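Local coordinates for protein N-acetylmuramoyl-L-alanine amidase (PDB 4RN7) that probably hydrolyses, as a zinc-dependent amidase of the Amidase_3 family, the bond between N-acetylmuramoyl and L-alanine in cell-wall peptidoglycan, at residues K37-K42 / E172-G177; T5-P10 / I68-S73; T91-E96 / P155-K160; S73-L78 / S140-I145. One frame throughout, in Å; residues are numbered along the deposited sequence.

Interaction 1 of 4, residues K37-K42 / E172-G177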
loop_
_atom_site.group_PDB
_atom_site.type_symbol
_atom_site.label_atom_id
_atom_site.label_comp_id
_atom_site.label_asym_id
_atom_site.label_seq_id
_atom_site.Cartn_x
_atom_site.Cartn_y
_atom_site.Cartn_z
ATOM N N LYS A 37 8.051 1.531 -5.223
ATOM C CA LYS A 37 8.916 1.285 -6.369
ATOM C C LYS A 37 9.307 -0.182 -6.448
ATOM O O LYS A 37 9.346 -0.758 -7.536
ATOM C CB LYS A 37 10.156 2.175 -6.329
ATOM C CG LYS A 37 9.889 3.591 -6.833
ATOM C CD LYS A 37 11.142 4.444 -6.778
ATOM C CE LYS A 37 10.876 5.823 -7.374
ATOM N NZ LYS A 37 12.021 6.755 -7.162
ATOM N N LYS A 38 9.601 -0.787 -5.298
ATOM C CA LYS A 38 9.930 -2.203 -5.268
ATOM C C LYS A 38 8.724 -3.035 -5.677
ATOM O O LYS A 38 8.859 -3.990 -6.452
ATOM C CB LYS A 38 10.424 -2.617 -3.879
ATOM C CG LYS A 38 11.826 -2.117 -3.568
ATOM C CD LYS A 38 12.369 -2.782 -2.297
ATOM C CE LYS A 38 13.769 -2.277 -1.969
ATOM N NZ LYS A 38 13.797 -0.797 -1.847
ATOM N N LEU A 39 7.549 -2.671 -5.164
ATOM C CA LEU A 39 6.314 -3.365 -5.514
ATOM C C LEU A 39 6.052 -3.243 -7.019
ATOM O O LEU A 39 5.787 -4.246 -7.687
ATOM C CB LEU A 39 5.140 -2.810 -4.705
ATOM C CG LEU A 39 3.724 -3.294 -5.022
ATOM C CD1 LEU A 39 3.669 -4.810 -4.966
ATOM C CD2 LEU A 39 2.727 -2.678 -4.035
ATOM N N ALA A 40 6.155 -2.026 -7.556
ATOM C CA ALA A 40 5.932 -1.805 -8.986
ATOM C C ALA A 40 6.889 -2.612 -9.863
ATOM O O ALA A 40 6.480 -3.220 -10.855
ATOM C CB ALA A 40 6.023 -0.310 -9.336
ATOM N N ASN A 41 8.167 -2.607 -9.506
ATOM C CA ASN A 41 9.164 -3.345 -10.269
ATOM C C ASN A 41 8.887 -4.841 -10.281
ATOM O O ASN A 41 9.032 -5.495 -11.312
ATOM C CB ASN A 41 10.575 -3.070 -9.746
ATOM C CG ASN A 41 11.648 -3.743 -10.586
ATOM O OD1 ASN A 41 12.444 -4.536 -10.083
ATOM N ND2 ASN A 41 11.658 -3.444 -11.876
ATOM N N LYS A 42 8.476 -5.381 -9.134
ATOM C CA LYS A 42 8.178 -6.809 -9.043
ATOM C C LYS A 42 6.937 -7.193 -9.845
ATOM O O LYS A 42 6.936 -8.208 -10.540
ATOM C CB LYS A 42 8.024 -7.252 -7.584
ATOM C CG LYS A 42 9.318 -7.261 -6.785
ATOM C CD LYS A 42 9.082 -7.873 -5.399
ATOM C CE LYS A 42 10.273 -7.642 -4.471
ATOM N NZ LYS A 42 11.573 -8.077 -5.052
ATOM N N GLU A 172 7.551 -8.335 -1.811
ATOM C CA GLU A 172 7.316 -9.674 -2.349
ATOM C C GLU A 172 6.011 -10.245 -1.790
ATOM O O GLU A 172 5.209 -10.828 -2.530
ATOM C CB GLU A 172 8.494 -10.603 -2.044
ATOM C CG GLU A 172 8.369 -12.006 -2.648
ATOM C CD GLU A 172 8.313 -12.023 -4.171
ATOM O OE1 GLU A 172 8.785 -11.065 -4.821
ATOM O OE2 GLU A 172 7.789 -13.011 -4.723
ATOM N N GLY A 173 5.792 -10.047 -0.493
ATOM C CA GLY A 173 4.565 -10.490 0.144
ATOM C C GLY A 173 3.342 -9.847 -0.487
ATOM O O GLY A 173 2.340 -10.515 -0.749
ATOM N N ILE A 174 3.424 -8.546 -0.739
ATOM C CA ILE A 174 2.329 -7.834 -1.387
ATOM C C ILE A 174 2.075 -8.363 -2.799
ATOM O O ILE A 174 0.928 -8.611 -3.179
ATOM C CB ILE A 174 2.593 -6.320 -1.435
ATOM C CG1 ILE A 174 2.693 -5.754 -0.009
ATOM C CG2 ILE A 174 1.484 -5.610 -2.200
ATOM C CD1 ILE A 174 3.233 -4.331 0.033
ATOM N N VAL A 175 3.144 -8.532 -3.572
ATOM C CA VAL A 175 3.017 -9.096 -4.916
ATOM C C VAL A 175 2.255 -10.416 -4.893
ATOM O O VAL A 175 1.288 -10.598 -5.634
ATOM C CB VAL A 175 4.382 -9.333 -5.566
ATOM C CG1 VAL A 175 4.223 -10.088 -6.881
ATOM C CG2 VAL A 175 5.078 -8.010 -5.807
ATOM N N GLN A 176 2.679 -11.331 -4.025
ATOM C CA GLN A 176 2.066 -12.650 -3.994
ATOM C C GLN A 176 0.604 -12.586 -3.574
ATOM O O GLN A 176 -0.211 -13.364 -4.067
ATOM C CB GLN A 176 2.861 -13.603 -3.099
ATOM C CG GLN A 176 4.233 -13.955 -3.672
ATOM C CD GLN A 176 4.153 -14.506 -5.090
ATOM O OE1 GLN A 176 3.174 -15.154 -5.468
ATOM N NE2 GLN A 176 5.185 -14.240 -5.885
ATOM N N GLY A 177 0.268 -11.650 -2.688
ATOM C CA GLY A 177 -1.116 -11.472 -2.275
ATOM C C GLY A 177 -1.980 -10.966 -3.417
ATOM O O GLY A 177 -3.088 -11.458 -3.654
#

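Interaction 2 of 4, residues T5-P10 / I68-S73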
loop_
_atom_site.group_PDB
_atom_site.type_symbol
_atom_site.label_atom_id
_atom_site.label_comp_id
_atom_site.label_asym_id
_atom_site.label_seq_id
_atom_site.Cartn_x
_atom_site.Cartn_y
_atom_site.Cartn_z
ATOM N N THR A 5 -4.421 -4.673 -14.817
ATOM C CA THR A 5 -3.730 -3.428 -14.509
ATOM C C THR A 5 -3.759 -3.219 -12.994
ATOM O O THR A 5 -4.833 -3.233 -12.382
ATOM C CB THR A 5 -4.392 -2.230 -15.210
ATOM O OG1 THR A 5 -4.289 -2.388 -16.635
ATOM C CG2 THR A 5 -3.715 -0.930 -14.794
ATOM N N VAL A 6 -2.585 -3.045 -12.396
ATOM C CA VAL A 6 -2.500 -2.772 -10.962
ATOM C C VAL A 6 -2.058 -1.327 -10.788
ATOM O O VAL A 6 -1.002 -0.938 -11.287
ATOM C CB VAL A 6 -1.504 -3.714 -10.280
ATOM C CG1 VAL A 6 -1.445 -3.447 -8.772
ATOM C CG2 VAL A 6 -1.908 -5.165 -10.541
ATOM N N PHE A 7 -2.877 -0.534 -10.097
ATOM C CA PHE A 7 -2.551 0.868 -9.840
ATOM C C PHE A 7 -1.920 0.957 -8.455
ATOM O O PHE A 7 -2.548 0.575 -7.457
ATOM C CB PHE A 7 -3.817 1.718 -9.901
ATOM C CG PHE A 7 -3.569 3.206 -9.816
ATOM C CD1 PHE A 7 -3.470 3.839 -8.583
ATOM C CD2 PHE A 7 -3.451 3.973 -10.972
ATOM C CE1 PHE A 7 -3.253 5.197 -8.495
ATOM C CE2 PHE A 7 -3.235 5.340 -10.885
ATOM C CZ PHE A 7 -3.138 5.950 -9.651
ATOM N N ILE A 8 -0.681 1.445 -8.395
ATOM C CA ILE A 8 0.035 1.558 -7.123
ATOM C C ILE A 8 0.057 3.033 -6.717
ATOM O O ILE A 8 0.448 3.888 -7.502
ATOM C CB ILE A 8 1.480 1.065 -7.238
ATOM C CG1 ILE A 8 1.528 -0.409 -7.655
ATOM C CG2 ILE A 8 2.219 1.251 -5.911
ATOM C CD1 ILE A 8 0.823 -1.353 -6.683
ATOM N N ASP A 9 -0.368 3.319 -5.488
ATOM C CA ASP A 9 -0.454 4.693 -5.002
ATOM C C ASP A 9 0.454 4.903 -3.779
ATOM O O ASP A 9 0.076 4.584 -2.648
ATOM C CB ASP A 9 -1.900 5.016 -4.621
ATOM C CG ASP A 9 -2.038 6.382 -3.983
ATOM O OD1 ASP A 9 -1.511 7.372 -4.555
ATOM O OD2 ASP A 9 -2.657 6.485 -2.900
ATOM N N PRO A 10 1.665 5.439 -3.994
ATOM C CA PRO A 10 2.524 5.721 -2.841
ATOM C C PRO A 10 1.988 6.945 -2.092
ATOM O O PRO A 10 1.972 8.040 -2.647
ATOM C CB PRO A 10 3.894 6.042 -3.467
ATOM C CG PRO A 10 3.734 5.839 -4.991
ATOM C CD PRO A 10 2.256 5.879 -5.275
ATOM N N ILE A 68 -9.072 9.809 -9.230
ATOM C CA ILE A 68 -9.312 10.093 -10.638
ATOM C C ILE A 68 -8.303 9.348 -11.513
ATOM O O ILE A 68 -8.690 8.687 -12.482
ATOM C CB ILE A 68 -9.276 11.603 -10.927
ATOM C CG1 ILE A 68 -10.539 12.279 -10.379
ATOM C CG2 ILE A 68 -9.170 11.883 -12.435
ATOM C CD1 ILE A 68 -10.498 13.786 -10.459
ATOM N N LEU A 69 -7.019 9.438 -11.168
ATOM C CA LEU A 69 -5.982 8.737 -11.926
ATOM C C LEU A 69 -6.241 7.234 -11.951
ATOM O O LEU A 69 -6.148 6.612 -13.007
ATOM C CB LEU A 69 -4.588 9.007 -11.335
ATOM C CG LEU A 69 -4.093 10.447 -11.479
ATOM C CD1 LEU A 69 -2.862 10.684 -10.604
ATOM C CD2 LEU A 69 -3.817 10.791 -12.951
ATOM N N ALA A 70 -6.558 6.659 -10.790
ATOM C CA ALA A 70 -6.854 5.230 -10.710
ATOM C C ALA A 70 -8.024 4.876 -11.618
ATOM O O ALA A 70 -7.958 3.919 -12.397
ATOM C CB ALA A 70 -7.151 4.804 -9.255
ATOM N N ASN A 71 -9.099 5.650 -11.513
ATOM C CA ASN A 71 -10.296 5.381 -12.298
ATOM C C ASN A 71 -10.033 5.497 -13.794
ATOM O O ASN A 71 -10.450 4.634 -14.570
ATOM C CB ASN A 71 -11.447 6.296 -11.867
ATOM C CG ASN A 71 -11.985 5.951 -10.486
ATOM O OD1 ASN A 71 -11.801 4.840 -9.999
ATOM N ND2 ASN A 71 -12.664 6.902 -9.857
ATOM N N ASN A 72 -9.340 6.559 -14.202
ATOM C CA ASN A 72 -9.029 6.741 -15.614
ATOM C C ASN A 72 -8.097 5.659 -16.166
ATOM O O ASN A 72 -8.071 5.414 -17.368
ATOM C CB ASN A 72 -8.408 8.121 -15.853
ATOM C CG ASN A 72 -9.393 9.249 -15.648
ATOM O OD1 ASN A 72 -10.588 9.022 -15.458
ATOM N ND2 ASN A 72 -8.898 10.482 -15.709
ATOM N N SER A 73 -7.326 5.018 -15.295
ATOM C CA SER A 73 -6.394 3.992 -15.746
ATOM C C SER A 73 -7.118 2.666 -15.943
ATOM O O SER A 73 -6.528 1.704 -16.442
ATOM C CB SER A 73 -5.270 3.811 -14.732
ATOM O OG SER A 73 -5.759 3.167 -13.565
#

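Interaction 3 of 4, residues T91-E96 / P155-K160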
loop_
_atom_site.group_PDB
_atom_site.type_symbol
_atom_site.label_atom_id
_atom_site.label_comp_id
_atom_site.label_asym_id
_atom_site.label_seq_id
_atom_site.Cartn_x
_atom_site.Cartn_y
_atom_site.Cartn_z
ATOM N N THR A 91 4.877 3.241 20.482
ATOM C CA THR A 91 5.044 1.830 20.825
ATOM C C THR A 91 4.335 0.842 19.890
ATOM O O THR A 91 4.742 -0.307 19.806
ATOM C CB THR A 91 4.626 1.545 22.304
ATOM O OG1 THR A 91 3.221 1.778 22.474
ATOM C CG2 THR A 91 5.408 2.429 23.260
ATOM N N ALA A 92 3.307 1.282 19.164
ATOM C CA ALA A 92 2.522 0.350 18.339
ATOM C C ALA A 92 3.351 -0.349 17.259
ATOM O O ALA A 92 4.280 0.242 16.711
ATOM C CB ALA A 92 1.347 1.065 17.696
ATOM N N THR A 93 3.014 -1.601 16.942
ATOM C CA THR A 93 3.707 -2.305 15.859
ATOM C C THR A 93 2.767 -3.100 14.969
ATOM O O THR A 93 1.649 -3.419 15.370
ATOM C CB THR A 93 4.755 -3.292 16.389
ATOM O OG1 THR A 93 4.115 -4.244 17.248
ATOM C CG2 THR A 93 5.847 -2.561 17.141
ATOM N N GLY A 94 3.222 -3.408 13.760
ATOM C CA GLY A 94 2.495 -4.331 12.910
ATOM C C GLY A 94 1.875 -3.694 11.682
ATOM O O GLY A 94 1.885 -2.473 11.510
ATOM N N ILE A 95 1.308 -4.540 10.832
ATOM C CA ILE A 95 0.754 -4.097 9.566
ATOM C C ILE A 95 -0.748 -4.382 9.538
ATOM O O ILE A 95 -1.190 -5.427 10.026
ATOM C CB ILE A 95 1.459 -4.845 8.426
ATOM C CG1 ILE A 95 2.916 -4.369 8.320
ATOM C CG2 ILE A 95 0.742 -4.643 7.090
ATOM C CD1 ILE A 95 3.695 -5.015 7.190
ATOM N N GLU A 96 -1.528 -3.455 8.981
ATOM C CA GLU A 96 -2.956 -3.686 8.787
ATOM C C GLU A 96 -3.301 -3.222 7.387
ATOM O O GLU A 96 -2.591 -2.398 6.811
ATOM C CB GLU A 96 -3.795 -2.908 9.808
ATOM C CG GLU A 96 -3.523 -1.409 9.842
ATOM C CD GLU A 96 -4.256 -0.721 10.976
ATOM O OE1 GLU A 96 -4.176 -1.216 12.117
ATOM O OE2 GLU A 96 -4.918 0.310 10.734
ATOM N N PRO A 155 10.139 3.506 17.063
ATOM C CA PRO A 155 11.543 3.364 16.658
ATOM C C PRO A 155 11.928 1.975 16.143
ATOM O O PRO A 155 12.607 1.911 15.129
ATOM C CB PRO A 155 12.307 3.700 17.936
ATOM C CG PRO A 155 11.430 4.706 18.623
ATOM C CD PRO A 155 10.015 4.202 18.359
ATOM N N SER A 156 11.525 0.892 16.811
ATOM C CA SER A 156 11.788 -0.438 16.246
ATOM C C SER A 156 11.225 -0.632 14.825
ATOM O O SER A 156 11.895 -1.213 13.958
ATOM C CB SER A 156 11.281 -1.547 17.184
ATOM O OG SER A 156 9.860 -1.602 17.185
ATOM N N GLU A 157 10.011 -0.135 14.570
ATOM C CA GLU A 157 9.361 -0.339 13.283
ATOM C C GLU A 157 10.098 0.468 12.224
ATOM O O GLU A 157 10.277 0.020 11.090
ATOM C CB GLU A 157 7.922 0.167 13.327
ATOM C CG GLU A 157 6.993 -0.588 14.231
ATOM C CD GLU A 157 6.456 -1.821 13.565
ATOM O OE1 GLU A 157 5.458 -1.705 12.816
ATOM O OE2 GLU A 157 7.043 -2.898 13.788
ATOM N N GLU A 158 10.503 1.675 12.600
ATOM C CA GLU A 158 11.250 2.533 11.690
ATOM C C GLU A 158 12.541 1.837 11.223
ATOM O O GLU A 158 12.885 1.907 10.045
ATOM C CB GLU A 158 11.561 3.869 12.362
ATOM C CG GLU A 158 12.534 4.739 11.572
ATOM C CD GLU A 158 12.844 6.048 12.261
ATOM O OE1 GLU A 158 12.655 6.133 13.493
ATOM O OE2 GLU A 158 13.285 6.986 11.566
ATOM N N GLN A 159 13.223 1.129 12.121
ATOM C CA GLN A 159 14.460 0.440 11.736
ATOM C C GLN A 159 14.215 -0.662 10.709
ATOM O O GLN A 159 15.101 -0.981 9.910
ATOM C CB GLN A 159 15.185 -0.133 12.953
ATOM C CG GLN A 159 15.828 0.929 13.838
ATOM C CD GLN A 159 16.804 1.820 13.080
ATOM O OE1 GLN A 159 17.700 1.337 12.385
ATOM N NE2 GLN A 159 16.642 3.124 13.227
ATOM N N LYS A 160 13.020 -1.251 10.741
ATOM C CA LYS A 160 12.617 -2.204 9.703
ATOM C C LYS A 160 12.212 -1.501 8.420
ATOM O O LYS A 160 12.669 -1.869 7.346
ATOM C CB LYS A 160 11.449 -3.067 10.190
ATOM C CG LYS A 160 11.822 -3.997 11.344
ATOM C CD LYS A 160 10.603 -4.760 11.820
ATOM C CE LYS A 160 10.964 -5.753 12.916
ATOM N NZ LYS A 160 11.506 -5.125 14.167
#

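Interaction 4 of 4, residues S73-L78 / S140-I145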
loop_
_atom_site.group_PDB
_atom_site.type_symbol
_atom_site.label_atom_id
_atom_site.label_comp_id
_atom_site.label_asym_id
_atom_site.label_seq_id
_atom_site.Cartn_x
_atom_site.Cartn_y
_atom_site.Cartn_z
ATOM N N SER A 73 -7.326 5.018 -15.295
ATOM C CA SER A 73 -6.394 3.992 -15.746
ATOM C C SER A 73 -7.118 2.666 -15.943
ATOM O O SER A 73 -6.528 1.704 -16.442
ATOM C CB SER A 73 -5.270 3.811 -14.732
ATOM O OG SER A 73 -5.759 3.167 -13.565
ATOM N N SER A 74 -8.396 2.633 -15.559
ATOM C CA SER A 74 -9.215 1.417 -15.602
ATOM C C SER A 74 -8.504 0.234 -14.937
ATOM O O SER A 74 -8.537 -0.892 -15.439
ATOM C CB SER A 74 -9.603 1.079 -17.041
ATOM O OG SER A 74 -10.277 2.167 -17.658
ATOM N N ALA A 75 -7.854 0.509 -13.811
ATOM C CA ALA A 75 -7.130 -0.521 -13.069
ATOM C C ALA A 75 -8.074 -1.618 -12.609
ATOM O O ALA A 75 -9.260 -1.363 -12.362
ATOM C CB ALA A 75 -6.436 0.091 -11.866
ATOM N N ASP A 76 -7.548 -2.834 -12.477
ATOM C CA ASP A 76 -8.319 -3.931 -11.889
ATOM C C ASP A 76 -8.235 -3.940 -10.363
ATOM O O ASP A 76 -9.182 -4.351 -9.674
ATOM C CB ASP A 76 -7.854 -5.272 -12.446
ATOM C CG ASP A 76 -8.086 -5.388 -13.936
ATOM O OD1 ASP A 76 -9.229 -5.682 -14.339
ATOM O OD2 ASP A 76 -7.126 -5.176 -14.704
ATOM N N VAL A 77 -7.086 -3.503 -9.850
ATOM C CA VAL A 77 -6.782 -3.476 -8.422
ATOM C C VAL A 77 -6.075 -2.152 -8.103
ATOM O O VAL A 77 -5.250 -1.703 -8.909
ATOM C CB VAL A 77 -5.839 -4.661 -8.066
ATOM C CG1 VAL A 77 -5.058 -4.401 -6.788
ATOM C CG2 VAL A 77 -6.624 -5.960 -7.971
ATOM N N LEU A 78 -6.370 -1.546 -6.950
ATOM C CA LEU A 78 -5.612 -0.389 -6.474
ATOM C C LEU A 78 -4.938 -0.769 -5.159
ATOM O O LEU A 78 -5.592 -1.306 -4.257
ATOM C CB LEU A 78 -6.532 0.826 -6.259
ATOM C CG LEU A 78 -5.918 2.138 -5.736
ATOM C CD1 LEU A 78 -6.794 3.283 -6.149
ATOM C CD2 LEU A 78 -5.789 2.148 -4.211
ATOM N N SER A 140 -12.514 5.404 -5.560
ATOM C CA SER A 140 -12.022 4.549 -6.647
ATOM C C SER A 140 -13.069 3.499 -7.054
ATOM O O SER A 140 -13.888 3.070 -6.230
ATOM C CB SER A 140 -10.688 3.897 -6.273
ATOM O OG SER A 140 -10.746 3.348 -4.971
ATOM N N ASN A 141 -13.046 3.100 -8.326
ATOM C CA ASN A 141 -14.092 2.257 -8.899
ATOM C C ASN A 141 -13.801 0.761 -8.952
ATOM O O ASN A 141 -14.630 -0.017 -9.434
ATOM C CB ASN A 141 -14.427 2.737 -10.322
ATOM C CG ASN A 141 -15.051 4.106 -10.343
ATOM O OD1 ASN A 141 -15.732 4.498 -9.399
ATOM N ND2 ASN A 141 -14.829 4.846 -11.426
HETATM N N MSE A 142 -12.634 0.354 -8.476
HETATM C CA MSE A 142 -12.250 -1.043 -8.554
HETATM C C MSE A 142 -11.873 -1.505 -7.160
HETATM O O MSE A 142 -11.757 -0.666 -6.257
HETATM C CB MSE A 142 -11.084 -1.216 -9.536
HETATM C CG MSE A 142 -9.729 -0.717 -9.064
HETATM SE SE MSE A 142 -9.471 1.217 -8.880
HETATM C CE MSE A 142 -9.957 1.776 -10.680
ATOM N N PRO A 143 -11.699 -2.829 -6.971
ATOM C CA PRO A 143 -11.183 -3.293 -5.678
ATOM C C PRO A 143 -9.918 -2.538 -5.266
ATOM O O PRO A 143 -8.963 -2.444 -6.046
ATOM C CB PRO A 143 -10.886 -4.770 -5.933
ATOM C CG PRO A 143 -11.941 -5.176 -6.920
ATOM C CD PRO A 143 -12.104 -3.958 -7.831
ATOM N N ALA A 144 -9.939 -1.986 -4.050
ATOM C CA ALA A 144 -8.915 -1.052 -3.596
ATOM C C ALA A 144 -8.565 -1.305 -2.132
ATOM O O ALA A 144 -9.462 -1.465 -1.290
ATOM C CB ALA A 144 -9.403 0.382 -3.767
ATOM N N ILE A 145 -7.267 -1.324 -1.832
ATOM C CA ILE A 145 -6.799 -1.477 -0.456
ATOM C C ILE A 145 -5.722 -0.440 -0.157
ATOM O O ILE A 145 -5.103 0.114 -1.077
ATOM C CB ILE A 145 -6.246 -2.896 -0.169
ATOM C CG1 ILE A 145 -5.025 -3.203 -1.057
ATOM C CG2 ILE A 145 -7.353 -3.941 -0.345
ATOM C CD1 ILE A 145 -4.313 -4.513 -0.712
#

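Interaction 1 of 4, residues K37-K42 / E172-G177
L39 is the first residue of 37-42 to meet the facing helix, its isobutyl group pushed against I174 and V175. With CG set opposite the backbone N (chi1 174°), the side chain is carried towards the other helix although its first bond runs along the gap. The CD1 methyl does most of the touching: it lies 3.6 Å from CG2 of I174 and also 3.6 Å from CG2 of V175. CD2 leans on the same I174 methyl, so that CG2 of I174 sits across both branches of the leucine. The L39 and I174 side chains cross at about a right angle, whereas L39 and V175 slide past each other in opposite directions.

One turn on, K42 sets off towards the other helix. Its CB stands 3.5 Å from CG2 of V175, a methyl that thus touches both the leucine and the lysine stem. Farther out, the aliphatic chain passes E172, with CD 3.3 Å from OE1. The ammonium and this carboxylate are too far apart for a salt bridge, NZ to OE1 being 4.1 Å; NZ forms its salt bridge with D168, one turn before E172 in helix 164-185. The E172 carboxylate is held from within its own helix, where NE2 of Q176 donates to the syn side of OE2 (3.1 Å) from 34° out of the carboxylate plane.

Beneath this polar rim, L39 and I174 both rest on I81 of strand 77-84. The axes of segments 37-42 and 172-177 approach to 9.3 Å at a crossing angle of -46°, the close packing of neighbouring helices on one face of an α/β sheet, as in the zinc-dependent amidase fold.

Interaction 2 of 4, residues T5-P10 / I68-S73
F7 lays one face of its phenyl ring over A70 in helix 63-72. CA of A70 stands 3.7 Å from the ring centroid and only 15° off the ring normal, a CH-pi contact made by the backbone carbon itself. The methyl of A70 reaches the CD1 side of the ring, with CB 3.9 Å from CD1, while the amide N lies over the same face near CE2, at 3.6 Å. Placing CG opposite the backbone N (chi1 -173°) swings the ring out from the strand to meet the helix.

L69 and S73 meet other parts of the ring. CB of L69 packs 3.8 Å from CZ of F7, at the far end of the phenyl group, and the two side chains cross obliquely. S73 approaches CD2 of F7 with its hydroxyl oxygen, OG, at 3.6 Å. That oxygen is already committed: OG donates to the carbonyl O of A70 over 2.6 Å, with the donor tilted 27° from the carbonyl plane. This bond ties the serine side chain back to A70, beside the ring.

Nearer the start of the strand, the CG2 methyl of T5 faces the S73 carbonyl at a looser 4.2 Å, and the hydroxyl of T5 turns to Q50. The contact thus seats helix 63-72 on one face of the sheet, over strand 4-10, which lies between 49-53 and 77-84. V52 of strand 49-53 and L78 of strand 77-84 also touch F7, and A70 rests on L78; V6 and I8 point to the other face, where helix 28-44 packs.

Interaction 3 of 4, residues T91-E96 / P155-K160
S156, in the first turn of helix 155-161, brings its hydroxyl oxygen to the rim of the contact, OG lying 4.1 Å from the CG2 methyl of T93. The next residue, E157, carries most of the interaction. Its chain leaves the helix towards 91-96 and bends at chi2 (-83°), which brings the carboxylate alongside the backbone of T93 and G94. OE1 accepts the amide of G94, N to OE1 being 3.0 Å with a nearly straight N-H...O angle of 163°. The donor comes from above the carboxylate plane, 53° out of it. The same oxygen also takes the amide of F151 in strand 144-151, so this buried carboxylate oxygen is gripped by two backbone N-H groups.

In the mixed sheet of the amidase fold, 95-99 and 144-151 are antiparallel neighbours; E157 therefore ties the helix following one strand to the lead-in of the other. Its second oxygen, OE2, rests 3.5 Å from CB of T93, and CG of E157 packs 3.7 Å from the CG2 methyl of that threonine. The two side chains cross at about a right angle. CG of E157 also passes 3.8 Å from the carbonyl O of A92, whose hydrogen-bond donor is T154, just ahead of the helix.

Interaction 4 of 4, residues S73-L78 / S140-I145
Two backbone hydrogen bonds join L78 to the strand beside it. The amide N of L78 donates to the O of P143 over 2.9 Å, lying in the carbonyl plane, and the carbonyl O of L78 accepts N of I145, also at 2.9 Å and with an N-H...O angle of 166°. One residue thus bonds to the two neighbours of A144, the pattern of a parallel bridge. Weaker CA-H...O contacts run beside these bonds: CA of V77 approaches the O of P143, and CA of A144 approaches the O of L78.

The bridge opens the pairing of strands 77-84 and 144-151, the central parallel pair of the six-stranded mixed sheet of this amidase fold. Strand 77-84 leads on to H82, a zinc ligand. On its other side the entry to this strand bonds to strand 4-10, where T5 pairs with D76.

Apolar contacts gather on the face of the sheet bearing L78 and A144, whose CB atoms lie 3.8 Å apart. M142, a selenomethionine, curls, with bends at chi2 and chi3, which brings SE 4.0 Å from CB of L78 and CE 4.1 Å from CB of A75. Farther out on the leucine, CD1 touches CB of S140 at 3.9 Å; the serine hydroxyl is hydrogen-bonded to the carbonyl O of V136 and of L137.

Contacts of carbon with backbone oxygen complete the approach to the strands. CB of M142 lies 3.4 Å from the O of A75, and CD of P143 lies against the O of D76.

In the fold
From the N terminus, strand 4-10 enters first, and interaction 2 closes a loop by bringing helix 63-72 back onto it. Helix 28-44 lies inside that loop, but its partner comes near the C terminus, so interaction 1 crosses interaction 2; they touch where L39 meets I8. Interactions 3 and 4 both fall within the long span that interaction 1 bridges, and they cross each other. Interaction 4 begins where interaction 2 ends, sharing S73, and N71 bonds to N141 between them. T5 bonds to D76, so strands 4-10, 77-84 and 144-151 are joined at one end of the sheet, while interaction 3, opposite 2 and 4 about the chain's centre, ties the lead-in of strand 95-99 to helix 155-161.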